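Local coordinates for extracellular solute-binding protein, family 5 (Chelativorans sp., PDB 6WM6), which binds EDTA and related aminopolycarboxylates in the periplasm, probably for delivery to an ABC transporter, at residues Lys139-Arg144 against Cys149-Ser154. Numbering follows the deposited sequence.
Sequences KTQNRR and CLINAS. With SO4 (sulfate ion), chain D.
Cys149 lays its sulfur against the last turn of helix 131-141, with SG 3.9 Å from Thr140 CB. Its disulfide to Cys146 lies within the loop that follows the helix. Ile151 fills the middle of the contact. Its CG2 branch presses on Thr140 O at 3.2 Å and also touches Gln141 NE2. CG1 lies between the backbone N and the carbonyl carbon (chi1 76°), which carries CD1 over the centre of one face of the Arg143 guanidinium. Segment 149-154 folds back on the C-terminal end of the helix, where Arg143 has positive phi and Asn142 OD1 accepts from Arg144 N in an Asx turn. The loop leads on to strand 160-165 of this family 5 solute-binding protein. Gln141 NE2 gives a nearly straight bond to Thr140 OG1, in the amide plane, and another to Tyr206 of helix 202-212. The Thr140 hydroxyl also bonds Phe137 O. Two waters link Gln141 OE1 to Ala153, one at O and the other at N. Replacing Gln141 by an alanine is likely to leave both waters without this acceptor and Tyr206 without its amide partner, with a gap beside Ile151 CG2. Ser154 OG donates to Gln141 O at 2.7 Å, tilted 25° from the carbonyl plane. Ser154 N and Arg143 NH2 both bond sulfate O1, NH2 at 2.8 Å with the oxygen in the guanidinium plane. The sulfate, probably from the crystallisation liquor, also bonds Gln473.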
loop_
_atom_site.group_PDB
_atom_site.type_symbol
_atom_site.label_atom_id
_atom_site.label_comp_id
_atom_site.label_asym_id
_atom_site.label_seq_id
_atom_site.Cartn_x
_atom_site.Cartn_y
_atom_site.Cartn_z
ATOM N N LYS A 139 -0.588 23.252 0.098
ATOM C CA LYS A 139 -1.798 23.876 0.635
ATOM C C LYS A 139 -2.976 22.908 0.652
ATOM O O LYS A 139 -3.789 22.952 1.577
ATOM C CB LYS A 139 -2.149 25.150 -0.140
ATOM C CG LYS A 139 -1.207 26.297 0.172
ATOM C CD LYS A 139 -1.679 27.620 -0.418
ATOM C CE LYS A 139 -0.735 28.735 0.013
ATOM N NZ LYS A 139 -1.184 30.088 -0.427
ATOM N N THR A 140 -3.073 22.003 -0.328
ATOM C CA THR A 140 -4.161 21.029 -0.286
ATOM C C THR A 140 -3.951 19.986 0.805
ATOM O O THR A 140 -4.922 19.385 1.271
ATOM C CB THR A 140 -4.373 20.297 -1.627
ATOM O OG1 THR A 140 -3.280 19.405 -1.910
ATOM C CG2 THR A 140 -4.573 21.273 -2.776
ATOM N N GLN A 141 -2.697 19.723 1.195
ATOM C CA GLN A 141 -2.378 18.610 2.081
ATOM C C GLN A 141 -2.089 19.013 3.518
ATOM O O GLN A 141 -1.964 18.116 4.362
ATOM C CB GLN A 141 -1.151 17.851 1.557
ATOM C CG GLN A 141 -1.274 17.280 0.153
ATOM C CD GLN A 141 -2.432 16.317 -0.002
ATOM O OE1 GLN A 141 -2.447 15.224 0.592
ATOM N NE2 GLN A 141 -3.424 16.716 -0.780
ATOM N N ASN A 142 -1.941 20.295 3.813
ATOM C CA ASN A 142 -1.380 20.708 5.109
ATOM C C ASN A 142 -2.414 20.905 6.210
ATOM O O ASN A 142 -2.031 21.302 7.314
ATOM C CB ASN A 142 -0.480 21.940 4.967
ATOM C CG ASN A 142 -1.236 23.217 4.661
ATOM O OD1 ASN A 142 -2.452 23.311 4.853
ATOM N ND2 ASN A 142 -0.514 24.222 4.205
ATOM N N ARG A 143 -3.697 20.652 5.936
ATOM C CA ARG A 143 -4.778 20.700 6.917
ATOM C C ARG A 143 -5.172 22.116 7.318
ATOM O O ARG A 143 -6.153 22.298 8.051
ATOM C CB ARG A 143 -4.396 19.928 8.192
ATOM C CG ARG A 143 -4.052 18.467 7.990
ATOM C CD ARG A 143 -5.281 17.657 7.649
ATOM N NE ARG A 143 -5.076 16.210 7.762
ATOM C CZ ARG A 143 -5.964 15.310 7.351
ATOM N NH1 ARG A 143 -7.110 15.721 6.811
ATOM N NH2 ARG A 143 -5.727 14.015 7.477
ATOM N N ARG A 144 -4.437 23.128 6.859
ATOM C CA ARG A 144 -4.677 24.503 7.296
ATOM C C ARG A 144 -5.214 25.399 6.192
ATOM O O ARG A 144 -6.251 26.046 6.375
ATOM C CB ARG A 144 -3.384 25.109 7.857
ATOM C CG ARG A 144 -2.883 24.424 9.104
ATOM C CD ARG A 144 -1.653 25.118 9.668
ATOM N NE ARG A 144 -0.543 25.150 8.713
ATOM C CZ ARG A 144 0.368 24.182 8.585
ATOM N NH1 ARG A 144 0.287 23.086 9.326
ATOM N NH2 ARG A 144 1.333 24.317 7.698
ATOM N N CYS A 149 -10.488 20.458 1.580
ATOM C CA CYS A 149 -9.912 19.485 0.663
ATOM C C CYS A 149 -10.071 18.088 1.252
ATOM O O CYS A 149 -9.659 17.838 2.392
ATOM C CB CYS A 149 -8.425 19.766 0.431
ATOM S SG CYS A 149 -8.037 21.123 -0.708
ATOM N N LEU A 150 -10.642 17.171 0.469
ATOM C CA LEU A 150 -10.975 15.835 0.951
ATOM C C LEU A 150 -9.805 14.909 0.657
ATOM O O LEU A 150 -9.817 14.111 -0.278
ATOM C CB LEU A 150 -12.248 15.341 0.281
ATOM C CG LEU A 150 -13.451 16.281 0.438
ATOM C CD1 LEU A 150 -14.511 15.954 -0.600
ATOM C CD2 LEU A 150 -14.021 16.193 1.846
ATOM N N ILE A 151 -8.772 15.011 1.506
ATOM C CA ILE A 151 -7.509 14.321 1.273
ATOM C C ILE A 151 -7.525 12.947 1.924
ATOM O O ILE A 151 -8.298 12.676 2.857
ATOM C CB ILE A 151 -6.292 15.132 1.741
ATOM C CG1 ILE A 151 -6.144 15.098 3.270
ATOM C CG2 ILE A 151 -6.376 16.567 1.245
ATOM C CD1 ILE A 151 -4.870 15.767 3.767
ATOM N N ASN A 152 -6.623 12.088 1.468
ATOM C CA ASN A 152 -6.404 10.812 2.139
ATOM C C ASN A 152 -5.680 11.005 3.473
ATOM O O ASN A 152 -6.180 10.602 4.530
ATOM C CB ASN A 152 -5.619 9.870 1.249
ATOM C CG ASN A 152 -5.354 8.556 1.937
ATOM O OD1 ASN A 152 -6.280 7.908 2.421
ATOM N ND2 ASN A 152 -4.108 8.189 2.021
ATOM N N ALA A 153 -4.470 11.580 3.439
ATOM C CA ALA A 153 -3.747 11.864 4.676
ATOM C C ALA A 153 -2.652 12.880 4.385
ATOM O O ALA A 153 -2.168 12.963 3.261
ATOM C CB ALA A 153 -3.107 10.595 5.258
ATOM N N SER A 154 -2.242 13.606 5.421
ATOM C CA SER A 154 -1.256 14.670 5.241
ATOM C C SER A 154 0.147 14.108 5.057
ATOM O O SER A 154 0.946 14.661 4.289
ATOM C CB SER A 154 -1.280 15.620 6.435
ATOM O OG SER A 154 -0.469 16.771 6.211
HETATM S S SO4 D . -2.130 12.551 8.941
HETATM O O1 SO4 D . -3.179 13.181 8.120
HETATM O O2 SO4 D . -1.121 11.948 8.066
HETATM O O3 SO4 D . -2.689 11.465 9.746
HETATM O O4 SO4 D . -1.500 13.556 9.789
HETATM O O HOH W 1 -0.215 13.927 1.501
HETATM O O HOH W 2 -3.443 12.576 0.673
HETATM O O HOH W 3 -6.508 11.319 7.121
HETATM O O HOH W 4 -8.519 13.212 6.018
#